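Local atomic coordinates of RidA family protein (Psychrobacter sp. MES7-P7E, PDB entry 6L8P), a protein that probably hydrolyses reactive enamine and imine intermediates of amino acid metabolism, releasing ammonia, as a trimeric member of the RidA family. Residues 29-35 and 56-61; 71-76 and 111-116; 91-97 and 139-145. The protein carries 1 engineered substitution. One frame throughout, in Å; residues are numbered along the deposited sequence.

Contact 1. Residues 29-35 and 56-61; sequences DKAPAAV and FDPETM. Engineered in segment 56-61: E59 (natural residue Asp).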
loop_
_atom_site.group_PDB
_atom_site.type_symbol
_atom_site.label_atom_id
_atom_site.label_comp_id
_atom_site.label_asym_id
_atom_site.label_seq_id
_atom_site.Cartn_x
_atom_site.Cartn_y
_atom_site.Cartn_z
ATOM N N ASP A 29 -3.640 -19.438 -15.189
ATOM C CA ASP A 29 -3.279 -20.630 -14.433
ATOM C C ASP A 29 -1.788 -20.746 -14.139
ATOM O O ASP A 29 -1.393 -21.664 -13.405
ATOM C CB ASP A 29 -3.726 -21.887 -15.196
ATOM C CG ASP A 29 -5.212 -21.918 -15.451
ATOM O OD1 ASP A 29 -5.986 -21.443 -14.591
ATOM O OD2 ASP A 29 -5.611 -22.424 -16.524
ATOM N N LYS A 30 -0.943 -19.869 -14.704
ATOM C CA LYS A 30 0.476 -19.917 -14.411
ATOM C C LYS A 30 0.832 -19.211 -13.119
ATOM O O LYS A 30 1.994 -19.243 -12.721
ATOM C CB LYS A 30 1.261 -19.318 -15.578
ATOM C CG LYS A 30 1.087 -20.197 -16.838
ATOM C CD LYS A 30 1.578 -19.549 -18.115
ATOM C CE LYS A 30 2.227 -20.610 -18.994
ATOM N NZ LYS A 30 1.299 -21.092 -20.058
ATOM N N ALA A 31 -0.122 -18.556 -12.476
ATOM C CA ALA A 31 0.102 -18.020 -11.145
ATOM C C ALA A 31 -0.865 -18.669 -10.163
ATOM O O ALA A 31 -1.876 -19.270 -10.570
ATOM C CB ALA A 31 -0.084 -16.492 -11.133
ATOM N N PRO A 32 -0.577 -18.597 -8.868
ATOM C CA PRO A 32 -1.454 -19.265 -7.884
ATOM C C PRO A 32 -2.884 -18.739 -7.928
ATOM O O PRO A 32 -3.140 -17.533 -8.094
ATOM C CB PRO A 32 -0.795 -18.937 -6.533
ATOM C CG PRO A 32 0.687 -18.658 -6.880
ATOM C CD PRO A 32 0.596 -17.965 -8.234
ATOM N N ALA A 33 -3.829 -19.641 -7.711
ATOM C CA ALA A 33 -5.198 -19.195 -7.499
ATOM C C ALA A 33 -5.277 -18.325 -6.261
ATOM O O ALA A 33 -4.521 -18.507 -5.311
ATOM C CB ALA A 33 -6.121 -20.407 -7.315
ATOM N N ALA A 34 -6.205 -17.366 -6.266
ATOM C CA ALA A 34 -6.363 -16.525 -5.079
ATOM C C ALA A 34 -6.697 -17.382 -3.861
ATOM O O ALA A 34 -7.497 -18.311 -3.965
ATOM C CB ALA A 34 -7.472 -15.506 -5.335
ATOM N N VAL A 35 -6.112 -17.057 -2.702
ATOM C CA VAL A 35 -6.411 -17.762 -1.457
ATOM C C VAL A 35 -7.443 -17.010 -0.639
ATOM O O VAL A 35 -7.687 -17.349 0.523
ATOM C CB VAL A 35 -5.154 -18.046 -0.623
ATOM C CG1 VAL A 35 -4.173 -18.895 -1.462
ATOM C CG2 VAL A 35 -4.448 -16.767 -0.205
ATOM N N PHE A 56 3.916 -19.381 -3.367
ATOM C CA PHE A 56 3.283 -20.665 -3.676
ATOM C C PHE A 56 3.747 -21.195 -5.022
ATOM O O PHE A 56 3.801 -20.467 -6.017
ATOM C CB PHE A 56 1.764 -20.506 -3.787
ATOM C CG PHE A 56 1.078 -20.122 -2.523
ATOM C CD1 PHE A 56 1.021 -20.975 -1.435
ATOM C CD2 PHE A 56 0.379 -18.939 -2.500
ATOM C CE1 PHE A 56 0.323 -20.578 -0.247
ATOM C CE2 PHE A 56 -0.334 -18.519 -1.351
ATOM C CZ PHE A 56 -0.343 -19.349 -0.218
ATOM N N ASP A 57 3.979 -22.500 -5.092
ATOM C CA ASP A 57 3.948 -23.182 -6.388
ATOM C C ASP A 57 2.529 -23.095 -6.959
ATOM O O ASP A 57 1.565 -23.408 -6.234
ATOM C CB ASP A 57 4.371 -24.629 -6.114
ATOM C CG ASP A 57 4.319 -25.540 -7.341
ATOM O OD1 ASP A 57 3.357 -25.533 -8.139
ATOM O OD2 ASP A 57 5.214 -26.413 -7.391
ATOM N N PRO A 58 2.328 -22.581 -8.176
ATOM C CA PRO A 58 0.956 -22.326 -8.627
ATOM C C PRO A 58 0.143 -23.585 -8.873
ATOM O O PRO A 58 -1.084 -23.488 -8.961
ATOM C CB PRO A 58 1.137 -21.514 -9.922
ATOM C CG PRO A 58 2.553 -21.788 -10.336
ATOM C CD PRO A 58 3.339 -22.018 -9.113
ATOM N N GLU A 59 0.780 -24.739 -9.013
ATOM C CA GLU A 59 -0.014 -25.955 -9.205
ATOM C C GLU A 59 -0.371 -26.609 -7.887
ATOM O O GLU A 59 -1.506 -27.071 -7.694
ATOM C CB GLU A 59 0.766 -26.944 -10.071
ATOM C CG GLU A 59 0.916 -26.463 -11.504
ATOM C CD GLU A 59 -0.174 -27.014 -12.402
ATOM O OE1 GLU A 59 -0.650 -28.144 -12.141
ATOM O OE2 GLU A 59 -0.569 -26.315 -13.362
ATOM N N THR A 60 0.569 -26.644 -6.966
ATOM C CA THR A 60 0.336 -27.380 -5.733
ATOM C C THR A 60 -0.225 -26.513 -4.627
ATOM O O THR A 60 -0.725 -27.053 -3.623
ATOM C CB THR A 60 1.615 -28.030 -5.202
ATOM O OG1 THR A 60 2.510 -26.999 -4.712
ATOM C CG2 THR A 60 2.307 -28.895 -6.275
ATOM N N MET A 61 -0.117 -25.178 -4.781
ATOM C CA MET A 61 -0.476 -24.209 -3.732
ATOM C C MET A 61 0.270 -24.443 -2.429
ATOM O O MET A 61 -0.210 -24.049 -1.363
ATOM C CB MET A 61 -1.996 -24.168 -3.485
ATOM C CG MET A 61 -2.789 -23.756 -4.749
ATOM S SD MET A 61 -2.298 -22.050 -5.251
ATOM C CE MET A 61 -2.735 -21.078 -3.788
HETATM O O HOH W 1 -2.530 -23.493 -11.674
HETATM O O HOH W 2 -3.512 -22.516 -8.528
#
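P32 and P58 meet where two loops touch, their CA atoms 4.0 Å apart, and M61 closes over the same patch. From CB, the M61 chain leaves with CG anti to the carbonyl carbon and bends again at chi2 (-62°) and chi3 (-60°), which curls the thioether back over 29-35. SD reaches P32 CB at 3.7 Å, and CE touches both A33 O and V35 CG1 while also lying over one face of the F56 ring, toward the rim. An unbranched, flexible methionine suits a place that needs such a folded path. The P32 ring has its own neighbours: CG packs on F56 CB at 3.8 Å, and CD faces P58 CB. P58 CG lies 3.5 Å from K30 O. Prolines fit here because their compact rings pack closely and carry no N-H needing a partner. The polar link is made by water: one water, 2.7 Å from P58 O, donates to it and accepts from A33 N, and a second donates to both P58 O and D29 O. Within 56-61, D57 OD1 accepts from E59 N, an Asx turn, and also from T60 N, which completes an Asx motif; E59 is an engineered residue. The contact joins the loop after strand 23-26 to the loop after strand 47-54, against helix 67-84, whose N77 bonds F56 O, while V35 packs on F105 of the second subunit.

Contact 2. Residues 71-76 and 111-116; sequences AEQVFE and VFVANL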
loop_
_atom_site.group_PDB
_atom_site.type_symbol
_atom_site.label_atom_id
_atom_site.label_comp_id
_atom_site.label_asym_id
_atom_site.label_seq_id
_atom_site.Cartn_x
_atom_site.Cartn_y
_atom_site.Cartn_z
ATOM N N ALA A 71 10.865 -16.031 -2.295
ATOM C CA ALA A 71 11.001 -14.762 -3.028
ATOM C C ALA A 71 11.155 -14.980 -4.542
ATOM O O ALA A 71 10.556 -14.251 -5.357
ATOM C CB ALA A 71 12.193 -13.971 -2.481
ATOM N N GLU A 72 11.965 -15.972 -4.935
ATOM C CA GLU A 72 12.089 -16.300 -6.344
ATOM C C GLU A 72 10.750 -16.722 -6.924
ATOM O O GLU A 72 10.411 -16.351 -8.056
ATOM C CB GLU A 72 13.131 -17.408 -6.527
ATOM C CG GLU A 72 14.519 -16.900 -6.157
ATOM C CD GLU A 72 15.602 -17.975 -6.134
ATOM O OE1 GLU A 72 15.276 -19.179 -6.053
ATOM O OE2 GLU A 72 16.798 -17.601 -6.182
ATOM N N GLN A 73 9.979 -17.518 -6.159
ATOM C CA GLN A 73 8.675 -17.968 -6.625
ATOM C C GLN A 73 7.688 -16.808 -6.726
ATOM O O GLN A 73 6.897 -16.740 -7.670
ATOM C CB GLN A 73 8.151 -19.049 -5.677
ATOM C CG GLN A 73 6.788 -19.647 -6.128
ATOM C CD GLN A 73 6.943 -20.453 -7.416
ATOM O OE1 GLN A 73 7.773 -21.383 -7.460
ATOM N NE2 GLN A 73 6.265 -20.054 -8.473
ATOM N N VAL A 74 7.754 -15.855 -5.785
ATOM C CA VAL A 74 6.910 -14.665 -5.886
ATOM C C VAL A 74 7.185 -13.938 -7.186
ATOM O O VAL A 74 6.253 -13.532 -7.891
ATOM C CB VAL A 74 7.142 -13.730 -4.677
ATOM C CG1 VAL A 74 6.537 -12.345 -4.960
ATOM C CG2 VAL A 74 6.530 -14.306 -3.406
ATOM N N PHE A 75 8.467 -13.798 -7.543
ATOM C CA PHE A 75 8.782 -13.153 -8.820
ATOM C C PHE A 75 8.244 -13.945 -10.018
ATOM O O PHE A 75 7.730 -13.357 -10.974
ATOM C CB PHE A 75 10.297 -12.905 -8.939
ATOM C CG PHE A 75 10.712 -11.526 -8.453
ATOM C CD1 PHE A 75 10.483 -10.402 -9.236
ATOM C CD2 PHE A 75 11.208 -11.369 -7.182
ATOM C CE1 PHE A 75 10.841 -9.096 -8.754
ATOM C CE2 PHE A 75 11.551 -10.117 -6.680
ATOM C CZ PHE A 75 11.369 -8.968 -7.489
ATOM N N GLU A 76 8.328 -15.286 -9.983
ATOM C CA GLU A 76 7.750 -16.059 -11.092
ATOM C C GLU A 76 6.237 -15.853 -11.183
ATOM O O GLU A 76 5.662 -15.725 -12.286
ATOM C CB GLU A 76 8.078 -17.546 -10.912
ATOM C CG GLU A 76 9.588 -17.838 -11.027
ATOM C CD GLU A 76 10.165 -17.313 -12.355
ATOM O OE1 GLU A 76 9.528 -17.539 -13.411
ATOM O OE2 GLU A 76 11.244 -16.666 -12.350
ATOM N N VAL A 111 17.582 -10.960 -4.863
ATOM C CA VAL A 111 16.596 -11.554 -5.746
ATOM C C VAL A 111 16.033 -10.496 -6.679
ATOM O O VAL A 111 15.804 -10.763 -7.866
ATOM C CB VAL A 111 15.494 -12.238 -4.904
ATOM C CG1 VAL A 111 14.328 -12.691 -5.777
ATOM C CG2 VAL A 111 16.106 -13.439 -4.140
ATOM N N PHE A 112 15.879 -9.258 -6.172
ATOM C CA PHE A 112 15.425 -8.165 -7.027
ATOM C C PHE A 112 16.399 -7.944 -8.180
ATOM O O PHE A 112 15.976 -7.872 -9.355
ATOM C CB PHE A 112 15.258 -6.876 -6.203
ATOM C CG PHE A 112 13.858 -6.656 -5.693
ATOM C CD1 PHE A 112 13.256 -7.591 -4.865
ATOM C CD2 PHE A 112 13.164 -5.518 -6.048
ATOM C CE1 PHE A 112 11.941 -7.380 -4.405
ATOM C CE2 PHE A 112 11.868 -5.291 -5.600
ATOM C CZ PHE A 112 11.241 -6.266 -4.791
ATOM N N VAL A 113 17.708 -7.905 -7.860
ATOM C CA VAL A 113 18.717 -7.659 -8.897
ATOM C C VAL A 113 18.681 -8.779 -9.920
ATOM O O VAL A 113 18.775 -8.539 -11.132
ATOM C CB VAL A 113 20.116 -7.519 -8.266
ATOM C CG1 VAL A 113 21.211 -7.618 -9.370
ATOM C CG2 VAL A 113 20.251 -6.207 -7.500
ATOM N N ALA A 114 18.483 -10.015 -9.453
ATOM C CA ALA A 114 18.499 -11.149 -10.370
ATOM C C ALA A 114 17.306 -11.137 -11.311
ATOM O O ALA A 114 17.385 -11.669 -12.429
ATOM C CB ALA A 114 18.530 -12.456 -9.572
ATOM N N ASN A 115 16.195 -10.521 -10.904
ATOM C CA ASN A 115 14.979 -10.614 -11.673
ATOM C C ASN A 115 14.615 -9.354 -12.435
ATOM O O ASN A 115 13.673 -9.395 -13.234
ATOM C CB ASN A 115 13.808 -10.999 -10.736
ATOM C CG ASN A 115 13.789 -12.475 -10.401
ATOM O OD1 ASN A 115 13.233 -13.261 -11.163
ATOM N ND2 ASN A 115 14.379 -12.863 -9.282
ATOM N N LEU A 116 15.320 -8.241 -12.206
ATOM C CA LEU A 116 14.904 -6.949 -12.732
ATOM C C LEU A 116 16.085 -6.311 -13.429
ATOM O O LEU A 116 17.231 -6.557 -13.056
ATOM C CB LEU A 116 14.434 -5.977 -11.614
ATOM C CG LEU A 116 13.216 -6.465 -10.805
ATOM C CD1 LEU A 116 13.102 -5.585 -9.553
ATOM C CD2 LEU A 116 11.940 -6.453 -11.638
#
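A71 begins the contact, its CB 4.1 Å from V111 CG1; so small a side chain probably lets helix 111-115 approach at this end. E72 follows with its aliphatic CG near the same V111 methyl. One turn after A71 comes F75, which carries most of the contact. Its CD2 meets V111 CG1 at 3.7 Å, a methyl that V111 holds opposite its own backbone N, while its CE2 and CZ edge is driven into the face of F112 in a T-shaped stack, centroids 4.9 Å apart and planes at 89°. Over one face of F75 lies N115: CB makes a CH-pi contact 4.0 Å from the ring centroid, and the amide is stacked on the ring with planes only 8° apart. L116 CD2 touches CE1. The two helix segments run at 36° with axes 10.4 Å apart, a spacing that the large phenylalanine spans. The nearly straight bond from N115 ND2 to V111 O, 2.9 Å long, helps hold the amide flat on the ring. The chemistry is thus dispersion and aromatic quadrupole between the helices, with the amide N-H of the asparagine engaged within its own helix while its flat surface serves the packing.

Contact 3. Residues 91-97 and 139-145; sequences DVVKFNV and IESILYI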
loop_
_atom_site.group_PDB
_atom_site.type_symbol
_atom_site.label_atom_id
_atom_site.label_comp_id
_atom_site.label_asym_id
_atom_site.label_seq_id
_atom_site.Cartn_x
_atom_site.Cartn_y
_atom_site.Cartn_z
ATOM N N ASP A 91 7.579 -3.425 -16.804
ATOM C CA ASP A 91 6.519 -2.436 -16.707
ATOM C C ASP A 91 6.140 -2.112 -15.269
ATOM O O ASP A 91 5.338 -1.196 -15.059
ATOM C CB ASP A 91 5.257 -2.929 -17.420
ATOM C CG ASP A 91 5.495 -3.155 -18.913
ATOM O OD1 ASP A 91 6.040 -2.231 -19.540
ATOM O OD2 ASP A 91 5.204 -4.253 -19.432
ATOM N N VAL A 92 6.722 -2.804 -14.287
ATOM C CA VAL A 92 6.393 -2.474 -12.896
ATOM C C VAL A 92 6.902 -1.072 -12.582
ATOM O O VAL A 92 8.073 -0.754 -12.844
ATOM C CB VAL A 92 6.993 -3.506 -11.935
ATOM C CG1 VAL A 92 6.667 -3.120 -10.464
ATOM C CG2 VAL A 92 6.397 -4.923 -12.259
ATOM N N VAL A 93 6.036 -0.254 -11.965
ATOM C CA VAL A 93 6.418 1.068 -11.469
ATOM C C VAL A 93 6.511 1.117 -9.961
ATOM O O VAL A 93 7.242 1.981 -9.442
ATOM C CB VAL A 93 5.454 2.157 -11.986
ATOM C CG1 VAL A 93 5.562 2.272 -13.540
ATOM C CG2 VAL A 93 4.010 1.978 -11.533
ATOM N N LYS A 94 5.847 0.195 -9.242
ATOM C CA LYS A 94 5.921 0.230 -7.776
ATOM C C LYS A 94 5.751 -1.197 -7.268
ATOM O O LYS A 94 4.843 -1.900 -7.716
ATOM C CB LYS A 94 4.833 1.156 -7.177
ATOM C CG LYS A 94 4.644 1.093 -5.658
ATOM C CD LYS A 94 5.785 1.743 -4.937
ATOM C CE LYS A 94 5.614 1.671 -3.385
ATOM N NZ LYS A 94 4.270 2.233 -2.913
ATOM N N PHE A 95 6.640 -1.607 -6.374
ATOM C CA PHE A 95 6.492 -2.834 -5.591
ATOM C C PHE A 95 6.257 -2.475 -4.124
ATOM O O PHE A 95 6.905 -1.575 -3.583
ATOM C CB PHE A 95 7.776 -3.681 -5.647
ATOM C CG PHE A 95 7.958 -4.480 -6.899
ATOM C CD1 PHE A 95 6.975 -5.384 -7.325
ATOM C CD2 PHE A 95 9.150 -4.352 -7.637
ATOM C CE1 PHE A 95 7.186 -6.153 -8.468
ATOM C CE2 PHE A 95 9.380 -5.135 -8.767
ATOM C CZ PHE A 95 8.387 -6.028 -9.197
ATOM N N ASN A 96 5.406 -3.244 -3.444
ATOM C CA ASN A 96 5.263 -3.121 -1.994
ATOM C C ASN A 96 5.618 -4.464 -1.400
ATOM O O ASN A 96 4.958 -5.468 -1.694
ATOM C CB ASN A 96 3.839 -2.726 -1.621
ATOM C CG ASN A 96 3.741 -2.178 -0.246
ATOM O OD1 ASN A 96 3.321 -2.871 0.680
ATOM N ND2 ASN A 96 4.114 -0.920 -0.091
ATOM N N VAL A 97 6.657 -4.495 -0.584
ATOM C CA VAL A 97 7.181 -5.751 -0.048
ATOM C C VAL A 97 6.838 -5.863 1.433
ATOM O O VAL A 97 7.131 -4.944 2.215
ATOM C CB VAL A 97 8.697 -5.820 -0.209
ATOM C CG1 VAL A 97 9.221 -7.130 0.355
ATOM C CG2 VAL A 97 9.095 -5.668 -1.718
ATOM N N ILE A 139 4.573 -9.762 -2.070
ATOM C CA ILE A 139 4.905 -8.581 -2.866
ATOM C C ILE A 139 3.706 -8.220 -3.701
ATOM O O ILE A 139 3.152 -9.073 -4.398
ATOM C CB ILE A 139 6.141 -8.822 -3.754
ATOM C CG1 ILE A 139 7.346 -9.199 -2.870
ATOM C CG2 ILE A 139 6.403 -7.569 -4.626
ATOM C CD1 ILE A 139 8.688 -9.375 -3.662
ATOM N N GLU A 140 3.293 -6.940 -3.632
ATOM C CA GLU A 140 2.237 -6.348 -4.460
ATOM C C GLU A 140 2.890 -5.514 -5.550
ATOM O O GLU A 140 3.986 -4.985 -5.338
ATOM C CB GLU A 140 1.375 -5.415 -3.655
ATOM C CG GLU A 140 0.769 -5.995 -2.434
ATOM C CD GLU A 140 0.505 -4.870 -1.435
ATOM O OE1 GLU A 140 -0.261 -3.916 -1.773
ATOM O OE2 GLU A 140 1.062 -4.907 -0.309
ATOM N N SER A 141 2.200 -5.341 -6.680
ATOM C CA SER A 141 2.836 -4.648 -7.802
ATOM C C SER A 141 1.844 -3.737 -8.493
ATOM O O SER A 141 0.657 -4.049 -8.575
ATOM C CB SER A 141 3.334 -5.624 -8.873
ATOM O OG SER A 141 3.973 -6.721 -8.279
ATOM N N ILE A 142 2.339 -2.618 -9.033
ATOM C CA ILE A 142 1.570 -1.772 -9.933
ATOM C C ILE A 142 2.404 -1.636 -11.194
ATOM O O ILE A 142 3.608 -1.356 -11.103
ATOM C CB ILE A 142 1.279 -0.380 -9.337
ATOM C CG1 ILE A 142 0.433 -0.551 -8.057
ATOM C CG2 ILE A 142 0.532 0.505 -10.386
ATOM C CD1 ILE A 142 0.163 0.793 -7.283
ATOM N N LEU A 143 1.762 -1.882 -12.350
ATOM C CA LEU A 143 2.373 -1.751 -13.677
ATOM C C LEU A 143 1.838 -0.530 -14.394
ATOM O O LEU A 143 0.672 -0.142 -14.229
ATOM C CB LEU A 143 2.052 -2.960 -14.578
ATOM C CG LEU A 143 2.855 -4.230 -14.344
ATOM C CD1 LEU A 143 2.785 -4.779 -12.967
ATOM C CD2 LEU A 143 2.353 -5.285 -15.348
ATOM N N TYR A 144 2.682 0.022 -15.271
ATOM C CA TYR A 144 2.226 0.925 -16.324
ATOM C C TYR A 144 2.766 0.352 -17.627
ATOM O O TYR A 144 3.984 0.317 -17.840
ATOM C CB TYR A 144 2.693 2.358 -16.059
ATOM C CG TYR A 144 2.087 3.329 -17.037
ATOM C CD1 TYR A 144 2.682 3.555 -18.257
ATOM C CD2 TYR A 144 0.912 4.005 -16.733
ATOM C CE1 TYR A 144 2.126 4.439 -19.169
ATOM C CE2 TYR A 144 0.350 4.889 -17.630
ATOM C CZ TYR A 144 0.961 5.099 -18.847
ATOM O OH TYR A 144 0.402 5.980 -19.747
ATOM N N ILE A 145 1.867 -0.168 -18.455
ATOM C CA ILE A 145 2.293 -0.852 -19.682
ATOM C C ILE A 145 2.391 0.153 -20.857
ATOM O O ILE A 145 1.382 0.786 -21.180
ATOM C CB ILE A 145 1.331 -1.998 -20.014
ATOM C CG1 ILE A 145 1.339 -3.040 -18.881
ATOM C CG2 ILE A 145 1.790 -2.678 -21.313
ATOM C CD1 ILE A 145 0.341 -4.220 -19.074
HETATM O O HOH W 3 2.982 -6.602 0.436
#
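The F95 ring meets E140 O and S141 OG at its edge, the latter 3.3 Å from CE1, while V92 CG1 of its own strand sits over the centre of one face, 3.5 Å above the plane. I139 CG2 touches CD1 obliquely, and F112 of helix 105-115 meets the same ring. A small serine opposite F95 leaves room for this broad side chain. On the other face of the sheet, the N96 amide and E140 carboxylate lie side by side with planes 60° apart; N96 OD1 and E140 OE2, 3.2 Å apart, are two acceptors and form no bond. OE2 also takes a water that lies near N96 O, while OE1 pairs with K94 and accepts from N96 ND2, both of the second subunit. Between the strands, N96 and E140 exchange two backbone bonds. I142 O accepts from both V93 N, at 2.8 Å, and K94 N, at 3.3 Å: a classic beta bulge, with V93 psi at -22°. Beyond it, Y144 N bonds D91 O, and V92 CG2 packs on L143 CD1. The contact thus divides its chemistry: F95, V97 and I139 pack toward the helices, whereas charged K94 and E140 pair between subunits, and probably help hold the trimer together.

Along the chain contact 1 closes before contact 2 opens, whereas contacts 2 and 3 interlock, their segments alternating. Helix 67-84 connects all three: Q73 touches F56 and P58 of contact 1, and V74 rests on I139 of contact 3. Helix 105-115 lies beside it, with F112 against F95 and V97, so contact 2 packs on the sheet layer of contact 3. Between centres, contacts 1 and 2 are about 16 Å apart, contacts 2 and 3 about 13 Å, and contacts 1 and 3 about 19 Å, on opposite sides of the chain's centre. Together they describe a two-layer alpha/beta subunit, with K94 and E140 on the sheet face turned to neighbouring subunits, and contacts 2 and 3 both touching the third subunit.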